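Local structure of type II secretion system protein L (Pseudomonas aeruginosa, 6GHU) at residues T18-Q23 against Q36-G41; V59-A64 against A73-G78; T11-E16 against S50-S55. The protein is an inner-membrane component of the type II secretion system that takes part in its assembly and links the cytoplasmic energy provider to the rest of the machinery. One frame throughout, in Å; residues are numbered along the deposited sequence. Where two conformers were deposited one is given.

Overall arrangement
The three contacts sample one small ferredoxin-like fold, a four-stranded antiparallel sheet with helices 3-14 and 42-54 packed on a single face. Contact 1 and contact 2 lie in the two hairpins of the sheet, their centres about 12 Å apart; neighbouring strands 32-39 and 70-77 join them, with Val-37 N probably hydrogen-bonded to Ala-73 O at 3.0 Å. Contact 3, its centre about 13 Å from those of the other two, pairs the helices covering the sheet. Leu-52 ties it to contact 2, its CD1 lying 3.8 Å from Leu-75 CD1, while Ile-13 CG2 sits 4.1 Å from Val-21 CG2 of contact 1. Along the chain, contact 3 encloses contact 1, and contact 2 follows.

Contact 1 of 3, residues T18-Q23 against Q36-G41; sequences TVSVEQ and QVRAPG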
loop_
_atom_site.group_PDB
_atom_site.type_symbol
_atom_site.label_atom_id
_atom_site.label_comp_id
_atom_site.label_asym_id
_atom_site.label_seq_id
_atom_site.Cartn_x
_atom_site.Cartn_y
_atom_site.Cartn_z
ATOM N N THR A 18 7.270 6.155 -15.349
ATOM C CA THR A 18 6.910 7.568 -15.372
ATOM C C THR A 18 5.721 7.882 -14.472
ATOM O O THR A 18 5.394 9.058 -14.302
ATOM C CB THR A 18 6.600 8.039 -16.798
ATOM O OG1 THR A 18 5.361 7.476 -17.243
ATOM C CG2 THR A 18 7.721 7.647 -17.758
ATOM N N VAL A 19 5.081 6.871 -13.887
ATOM C CA VAL A 19 3.946 7.082 -12.997
ATOM C C VAL A 19 4.466 7.290 -11.583
ATOM O O VAL A 19 5.323 6.537 -11.106
ATOM C CB VAL A 19 2.965 5.897 -13.056
ATOM C CG1 VAL A 19 1.760 6.152 -12.151
ATOM C CG2 VAL A 19 2.513 5.660 -14.488
ATOM N N SER A 20 3.948 8.311 -10.913
ATOM C CA SER A 20 4.283 8.582 -9.526
ATOM C C SER A 20 3.030 8.412 -8.683
ATOM O O SER A 20 1.940 8.817 -9.094
ATOM C CB SER A 20 4.860 9.997 -9.351
ATOM O OG SER A 20 3.930 10.995 -9.738
ATOM N N VAL A 21 3.190 7.778 -7.526
ATOM C CA VAL A 21 2.115 7.604 -6.556
ATOM C C VAL A 21 2.268 8.695 -5.506
ATOM O O VAL A 21 3.162 8.631 -4.655
ATOM C CB VAL A 21 2.150 6.213 -5.914
ATOM C CG1 VAL A 21 0.987 6.049 -4.944
ATOM C CG2 VAL A 21 2.113 5.137 -6.981
ATOM N N GLU A 22 1.390 9.697 -5.557
ATOM C CA GLU A 22 1.465 10.803 -4.612
ATOM C C GLU A 22 0.848 10.416 -3.278
ATOM O O GLU A 22 1.341 10.814 -2.219
ATOM C CB GLU A 22 0.754 12.032 -5.178
ATOM C CG GLU A 22 1.265 12.483 -6.543
ATOM C CD GLU A 22 2.731 12.870 -6.512
ATOM O OE1 GLU A 22 3.531 12.226 -7.219
ATOM O OE2 GLU A 22 3.081 13.810 -5.766
ATOM N N GLN A 23 -0.226 9.635 -3.319
ATOM C CA GLN A 23 -0.935 9.233 -2.118
ATOM C C GLN A 23 -1.586 7.883 -2.373
ATOM O O GLN A 23 -1.972 7.569 -3.504
ATOM C CB GLN A 23 -1.978 10.288 -1.724
ATOM C CG GLN A 23 -2.815 9.945 -0.497
ATOM C CD GLN A 23 -4.024 9.083 -0.824
ATOM O OE1 GLN A 23 -4.333 8.838 -1.993
ATOM N NE2 GLN A 23 -4.717 8.624 0.211
ATOM N N GLN A 36 -3.724 8.087 -5.645
ATOM C CA GLN A 36 -3.561 9.332 -6.388
ATOM C C GLN A 36 -2.258 9.246 -7.173
ATOM O O GLN A 36 -1.177 9.170 -6.576
ATOM C CB GLN A 36 -3.534 10.533 -5.446
ATOM C CG GLN A 36 -4.820 10.762 -4.678
ATOM C CD GLN A 36 -5.902 11.373 -5.527
ATOM O OE1 GLN A 36 -5.666 11.767 -6.673
ATOM N NE2 GLN A 36 -7.103 11.467 -4.968
ATOM N N VAL A 37 -2.355 9.258 -8.501
ATOM C CA VAL A 37 -1.195 9.065 -9.359
ATOM C C VAL A 37 -1.024 10.275 -10.266
ATOM O O VAL A 37 -1.963 11.024 -10.543
ATOM C CB VAL A 37 -1.298 7.774 -10.202
ATOM C CG1 VAL A 37 -1.395 6.551 -9.304
ATOM C CG2 VAL A 37 -2.493 7.832 -11.153
ATOM N N ARG A 38 0.209 10.458 -10.725
ATOM C CA ARG A 38 0.521 11.405 -11.782
ATOM C C ARG A 38 1.340 10.689 -12.845
ATOM O O ARG A 38 2.063 9.733 -12.555
ATOM C CB ARG A 38 1.285 12.630 -11.247
ATOM C CG ARG A 38 0.420 13.573 -10.431
ATOM C CD ARG A 38 1.080 14.933 -10.255
ATOM N NE ARG A 38 0.102 15.986 -9.975
ATOM C CZ ARG A 38 -0.311 16.341 -8.758
ATOM N NH1 ARG A 38 0.163 15.735 -7.676
ATOM N NH2 ARG A 38 -1.206 17.313 -8.624
ATOM N N ALA A 39 1.210 11.154 -14.084
ATOM C CA ALA A 39 1.944 10.585 -15.203
ATOM C C ALA A 39 2.134 11.677 -16.244
ATOM O O ALA A 39 1.441 12.699 -16.207
ATOM C CB ALA A 39 1.203 9.380 -15.802
ATOM N N PRO A 40 3.072 11.500 -17.176
ATOM C CA PRO A 40 3.263 12.544 -18.194
ATOM C C PRO A 40 2.031 12.792 -19.050
ATOM O O PRO A 40 1.852 13.909 -19.543
ATOM C CB PRO A 40 4.443 12.021 -19.030
ATOM C CG PRO A 40 4.615 10.590 -18.652
ATOM C CD PRO A 40 4.105 10.454 -17.256
ATOM N N GLY A 41 1.177 11.791 -19.245
ATOM C CA GLY A 41 0.044 11.961 -20.136
ATOM C C GLY A 41 -1.003 10.897 -19.906
ATOM O O GLY A 41 -0.778 9.902 -19.215
#
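A classic beta bulge interrupts the hairpin of strands 20-27 and 32-39, where Glu-22 and Gln-23 both face Gln-36. Gln-36 O takes Glu-22 N at 2.8 Å and, more weakly, Gln-23 N, while Gln-36 N returns a bond to Gln-23 O. Beyond the bulge the ladder is regular: Ser-20 and Arg-38 form a hydrogen-bonded pair, with Ser-20 N to Arg-38 O and Arg-38 N to Ser-20 O both 2.9 Å. The extra residue turns the Glu-22 side chain onto the face of Ser-20 and Arg-38. Ser-20 OG donates to Glu-22 OE1 at 2.8 Å, meeting its anti side, which steadies the carboxylate. Glu-22 CG then lies at the guanidinium edge of Arg-38, 3.6 Å from NH1; the salt bridge from OE2 to NH1 is long, and the two charged planes stand 74° apart. On the opposite face, toward helix 42-54, Val-19 has CG1 anti to its backbone N (chi1 -178°), which sets this methyl 4.0 Å from Val-37 CB. At the far end Thr-18 OG1 meets Pro-40 CD. Gln-23 also pairs with a strand of the second subunit, so outer strand 20-27 supplies the edge through which this ferredoxin-like sheet continues across the dimer.

Contact 2 of 3, residues V59-A64 against A73-G78; sequences VQLGSA and ARLVIG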
loop_
_atom_site.group_PDB
_atom_site.type_symbol
_atom_site.label_atom_id
_atom_site.label_comp_id
_atom_site.label_asym_id
_atom_site.label_seq_id
_atom_site.Cartn_x
_atom_site.Cartn_y
_atom_site.Cartn_z
ATOM N N VAL A 59 -9.942 -2.740 -11.363
ATOM C CA VAL A 59 -9.350 -1.413 -11.409
ATOM C C VAL A 59 -10.360 -0.448 -12.006
ATOM O O VAL A 59 -11.088 -0.784 -12.944
ATOM C CB VAL A 59 -8.036 -1.412 -12.219
ATOM C CG1 VAL A 59 -8.296 -1.801 -13.669
ATOM C CG2 VAL A 59 -7.362 -0.052 -12.143
ATOM N N GLN A 60 -10.407 0.750 -11.445
ATOM C CA GLN A 60 -11.195 1.845 -11.983
ATOM C C GLN A 60 -10.299 3.071 -12.013
ATOM O O GLN A 60 -9.631 3.380 -11.021
ATOM C CB GLN A 60 -12.452 2.093 -11.141
ATOM C CG GLN A 60 -13.424 0.921 -11.138
ATOM C CD GLN A 60 -13.948 0.584 -12.530
ATOM O OE1 GLN A 60 -13.808 -0.546 -13.006
ATOM N NE2 GLN A 60 -14.559 1.563 -13.184
ATOM N N LEU A 61 -10.246 3.735 -13.162
ATOM C CA LEU A 61 -9.442 4.935 -13.331
ATOM C C LEU A 61 -10.370 6.142 -13.318
ATOM O O LEU A 61 -11.241 6.273 -14.185
ATOM C CB LEU A 61 -8.632 4.879 -14.626
ATOM C CG LEU A 61 -7.817 6.131 -14.962
ATOM C CD1 LEU A 61 -6.784 6.386 -13.887
ATOM C CD2 LEU A 61 -7.148 5.998 -16.324
ATOM N N GLY A 62 -10.195 7.004 -12.329
ATOM C CA GLY A 62 -11.004 8.191 -12.216
ATOM C C GLY A 62 -10.683 9.186 -13.309
ATOM O O GLY A 62 -9.787 9.003 -14.135
ATOM N N SER A 63 -11.441 10.275 -13.300
ATOM C CA SER A 63 -11.243 11.330 -14.280
ATOM C C SER A 63 -9.866 11.950 -14.107
ATOM O O SER A 63 -9.404 12.172 -12.985
ATOM C CB SER A 63 -12.333 12.388 -14.126
ATOM O OG SER A 63 -13.612 11.810 -14.321
ATOM N N ALA A 64 -9.207 12.221 -15.227
ATOM C CA ALA A 64 -7.855 12.756 -15.233
ATOM C C ALA A 64 -7.840 14.161 -15.821
ATOM O O ALA A 64 -8.649 14.503 -16.687
ATOM C CB ALA A 64 -6.914 11.850 -16.034
ATOM N N ALA A 73 -4.845 11.619 -11.623
ATOM C CA ALA A 73 -6.096 10.879 -11.546
ATOM C C ALA A 73 -6.079 10.044 -10.277
ATOM O O ALA A 73 -5.049 9.897 -9.615
ATOM C CB ALA A 73 -6.296 9.993 -12.775
ATOM N N ARG A 74 -7.243 9.501 -9.947
ATOM C CA ARG A 74 -7.405 8.594 -8.821
ATOM C C ARG A 74 -7.652 7.190 -9.352
ATOM O O ARG A 74 -8.529 6.989 -10.199
ATOM C CB ARG A 74 -8.560 9.051 -7.928
ATOM C CG ARG A 74 -8.716 8.278 -6.634
ATOM C CD ARG A 74 -9.649 9.032 -5.690
ATOM N NE ARG A 74 -9.916 8.303 -4.456
ATOM C CZ ARG A 74 -10.888 7.411 -4.308
ATOM N NH1 ARG A 74 -11.688 7.114 -5.324
ATOM N NH2 ARG A 74 -11.059 6.816 -3.138
ATOM N N LEU A 75 -6.860 6.233 -8.878
ATOM C CA LEU A 75 -7.027 4.822 -9.207
ATOM C C LEU A 75 -7.638 4.099 -8.017
ATOM O O LEU A 75 -7.197 4.292 -6.880
ATOM C CB LEU A 75 -5.687 4.168 -9.555
ATOM C CG LEU A 75 -5.205 4.086 -10.998
ATOM C CD1 LEU A 75 -3.837 3.422 -11.019
ATOM C CD2 LEU A 75 -6.174 3.310 -11.854
ATOM N N VAL A 76 -8.646 3.273 -8.276
ATOM C CA VAL A 76 -9.249 2.411 -7.264
ATOM C C VAL A 76 -8.989 0.968 -7.679
ATOM O O VAL A 76 -9.358 0.562 -8.788
ATOM C CB VAL A 76 -10.755 2.674 -7.108
ATOM C CG1 VAL A 76 -11.384 1.682 -6.131
ATOM C CG2 VAL A 76 -11.000 4.102 -6.641
ATOM N N ILE A 77 -8.353 0.200 -6.795
ATOM C CA ILE A 77 -8.017 -1.196 -7.054
ATOM C C ILE A 77 -8.691 -2.063 -5.999
ATOM O O ILE A 77 -8.620 -1.760 -4.803
ATOM C CB ILE A 77 -6.496 -1.428 -7.046
ATOM C CG1 ILE A 77 -5.817 -0.482 -8.037
ATOM C CG2 ILE A 77 -6.194 -2.884 -7.386
ATOM C CD1 ILE A 77 -4.305 -0.544 -8.020
ATOM N N GLY A 78 -9.326 -3.144 -6.444
ATOM C CA GLY A 78 -10.008 -4.062 -5.550
ATOM C C GLY A 78 -11.499 -3.803 -5.515
ATOM O O GLY A 78 -11.983 -2.886 -6.180
HETATM O O HOH W 1 -9.646 10.952 -10.741
#
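Val-59, Gln-60 and Leu-61 run antiparallel to Leu-75, Val-76 and Ile-77 in the second hairpin of the ferredoxin-like fold, which pairs edge strand 59-67 with inner strand 70-77. Backbone bonds set the register. Gln-60 and Val-76 are the hydrogen-bonded pair, bonded both ways: Gln-60 N to Val-76 O and Val-76 N to Gln-60 O are each 2.9 Å, the second almost straight at 174°. Gly-62 N continues the ladder to Arg-74 O at 2.7 Å. The non-hydrogen-bonded pair Leu-61 with Leu-75 lies between these bonds, and Val-59 with Ile-77 flanks them on the other side of Gln-60 and Val-76. Weaker CA-H...O contacts run from Val-59 CA to Val-76 O and from Leu-75 CA to Gln-60 O.

Apolar contacts gather on the face that carries Val-59, Leu-61, Leu-75 and Ile-77, which is the side covered by the helices. Leu-75 CD2 is the shared methyl: it lies 3.6 Å from Val-59 CG2 and 3.7 Å from Leu-61 CD1, with both side chains slanting across the leucine. Val-59 can offer CG2 because this methyl is anti to the backbone N, while CG1 takes the position between N and the carbonyl carbon (chi1 63°). Farther along, Ala-73 CB meets Leu-61 CD1 and Ala-64 CB, each at 3.8 Å. Val-59 also touches Arg-49 and Ser-53 of helix 42-54, and Ile-77 touches Leu-5 and Ala-9 of helix 3-14.

Next to the Gly-62 bond, water 1 bridges the two segments, donating to Ser-63 O at 2.6 Å and accepting from Arg-74 N at 2.9 Å.

Contact 3 of 3, residues T11-E16 against S50-S55; sequences TVIGGE and SRLSES
Ser-55 OG, lying against Val-12 CG2 at 3.9 Å, donates a 2.7 Å hydrogen bond to Leu-52 O in its own segment and is hydrogen-bonded to Gln-8 NE2 of helix 3-14 as well. With chi1 at 76°, the hydroxyl folds back over the last turn of helix 42-54, meeting the carbonyl of Leu-52 well off its axis, at a C=O...donor angle of 125°. The two bonds fix the rotation of the hydroxyl beside an otherwise apolar contact. Val-12 is the wedge between the helices. Its CG1, anti to the backbone N (chi1 179°), reaches Leu-52 CD2 and Arg-51 CB, both at 3.6 Å, while CG2 lies beside Ser-55. The valine crosses Arg-51 at about a right angle, touching the base of that side chain. Leu-52 CD2 approaches Val-12 CB just as closely and lies 4.3 Å from Ile-13 CG1. Nearby, Glu-16 makes its salt bridge with Arg-47, one turn before Arg-51 in helix 42-54; Arg-51 NE stays 4.9 Å from Glu-16 OE1, though the arginine's charge may still act on the carboxylate. The C-terminal ends of helices 3-14 and 42-54 thus overlap, running roughly opposite ways, and Leu-52 reaches onto Val-59, Leu-75 and Ile-77 of the sheet.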
loop_
_atom_site.group_PDB
_atom_site.type_symbol
_atom_site.label_atom_id
_atom_site.label_comp_id
_atom_site.label_asym_id
_atom_site.label_seq_id
_atom_site.Cartn_x
_atom_site.Cartn_y
_atom_site.Cartn_z
ATOM N N THR A 11 3.881 -4.023 -8.112
ATOM C CA THR A 11 4.727 -4.567 -9.168
ATOM C C THR A 11 4.309 -4.034 -10.532
ATOM O O THR A 11 5.156 -3.647 -11.345
ATOM C CB THR A 11 4.671 -6.094 -9.145
ATOM O OG1 THR A 11 5.266 -6.573 -7.932
ATOM C CG2 THR A 11 5.413 -6.682 -10.330
ATOM N N VAL A 12 3.006 -4.022 -10.808
ATOM C CA VAL A 12 2.521 -3.529 -12.093
ATOM C C VAL A 12 2.832 -2.046 -12.241
ATOM O O VAL A 12 3.333 -1.596 -13.280
ATOM C CB VAL A 12 1.015 -3.811 -12.234
ATOM C CG1 VAL A 12 0.477 -3.278 -13.552
ATOM C CG2 VAL A 12 0.760 -5.302 -12.133
ATOM N N ILE A 13 2.535 -1.260 -11.204
ATOM C CA ILE A 13 2.815 0.171 -11.258
ATOM C C ILE A 13 4.306 0.402 -11.443
ATOM O O ILE A 13 4.727 1.314 -12.168
ATOM C CB ILE A 13 2.275 0.861 -9.992
ATOM C CG1 ILE A 13 0.754 0.712 -9.932
ATOM C CG2 ILE A 13 2.653 2.334 -9.970
ATOM C CD1 ILE A 13 0.155 0.922 -8.552
ATOM N N GLY A 14 5.127 -0.436 -10.809
ATOM C CA GLY A 14 6.568 -0.346 -10.962
ATOM C C GLY A 14 7.044 -0.556 -12.383
ATOM O O GLY A 14 8.124 -0.080 -12.740
ATOM N N GLY A 15 6.266 -1.267 -13.200
ATOM C CA GLY A 15 6.578 -1.404 -14.609
ATOM C C GLY A 15 6.288 -0.168 -15.432
ATOM O O GLY A 15 6.640 -0.139 -16.614
ATOM N N GLU A 16 5.644 0.842 -14.842
ATOM C CA GLU A 16 5.419 2.129 -15.492
ATOM C C GLU A 16 6.244 3.192 -14.777
ATOM O O GLU A 16 5.727 3.906 -13.905
ATOM C CB GLU A 16 3.935 2.494 -15.485
ATOM C CG GLU A 16 3.089 1.639 -16.416
ATOM C CD GLU A 16 3.321 1.945 -17.887
ATOM O OE1 GLU A 16 2.951 1.101 -18.732
ATOM O OE2 GLU A 16 3.871 3.023 -18.199
ATOM N N SER A 50 -4.823 -0.635 -18.008
ATOM C CA SER A 50 -4.880 -1.863 -18.792
ATOM C C SER A 50 -3.967 -2.934 -18.210
ATOM O O SER A 50 -4.343 -4.108 -18.146
ATOM C CB SER A 50 -4.494 -1.568 -20.245
ATOM O OG SER A 50 -4.684 -2.707 -21.061
ATOM N N ARG A 51 -2.768 -2.546 -17.771
ATOM C CA ARG A 51 -1.834 -3.511 -17.200
ATOM C C ARG A 51 -2.344 -4.067 -15.873
ATOM O O ARG A 51 -2.191 -5.263 -15.594
ATOM C CB ARG A 51 -0.465 -2.862 -16.998
ATOM C CG ARG A 51 0.246 -2.446 -18.278
ATOM C CD ARG A 51 0.428 -3.604 -19.221
ATOM N NE ARG A 51 1.323 -3.274 -20.333
ATOM C CZ ARG A 51 0.936 -2.724 -21.482
ATOM N NH1 ARG A 51 -0.340 -2.421 -21.692
ATOM N NH2 ARG A 51 1.834 -2.473 -22.426
ATOM N N LEU A 52 -2.925 -3.213 -15.030
ATOM C CA LEU A 52 -3.477 -3.686 -13.765
ATOM C C LEU A 52 -4.615 -4.665 -14.006
ATOM O O LEU A 52 -4.703 -5.707 -13.346
ATOM C CB LEU A 52 -3.961 -2.506 -12.930
ATOM C CG LEU A 52 -2.862 -1.585 -12.408
ATOM C CD1 LEU A 52 -3.460 -0.284 -11.940
ATOM C CD2 LEU A 52 -2.092 -2.269 -11.282
ATOM N N SER A 53 -5.495 -4.342 -14.952
ATOM C CA SER A 53 -6.599 -5.234 -15.286
ATOM C C SER A 53 -6.085 -6.534 -15.887
ATOM O O SER A 53 -6.554 -7.619 -15.528
ATOM C CB SER A 53 -7.554 -4.528 -16.249
ATOM O OG SER A 53 -8.569 -5.404 -16.704
ATOM N N GLU A 54 -5.117 -6.439 -16.806
ATOM C CA GLU A 54 -4.509 -7.622 -17.407
ATOM C C GLU A 54 -3.913 -8.543 -16.348
ATOM O O GLU A 54 -3.921 -9.769 -16.502
ATOM C CB GLU A 54 -3.434 -7.183 -18.408
ATOM C CG GLU A 54 -2.323 -8.194 -18.668
ATOM C CD GLU A 54 -1.212 -7.624 -19.525
ATOM O OE1 GLU A 54 -0.039 -7.664 -19.078
ATOM O OE2 GLU A 54 -1.513 -7.123 -20.635
ATOM N N SER A 55 -3.363 -7.967 -15.282
ATOM C CA SER A 55 -2.770 -8.792 -14.236
ATOM C C SER A 55 -3.812 -9.480 -13.371
ATOM O O SER A 55 -3.436 -10.259 -12.490
ATOM C CB SER A 55 -1.864 -7.947 -13.344
ATOM O OG SER A 55 -2.640 -7.147 -12.468
#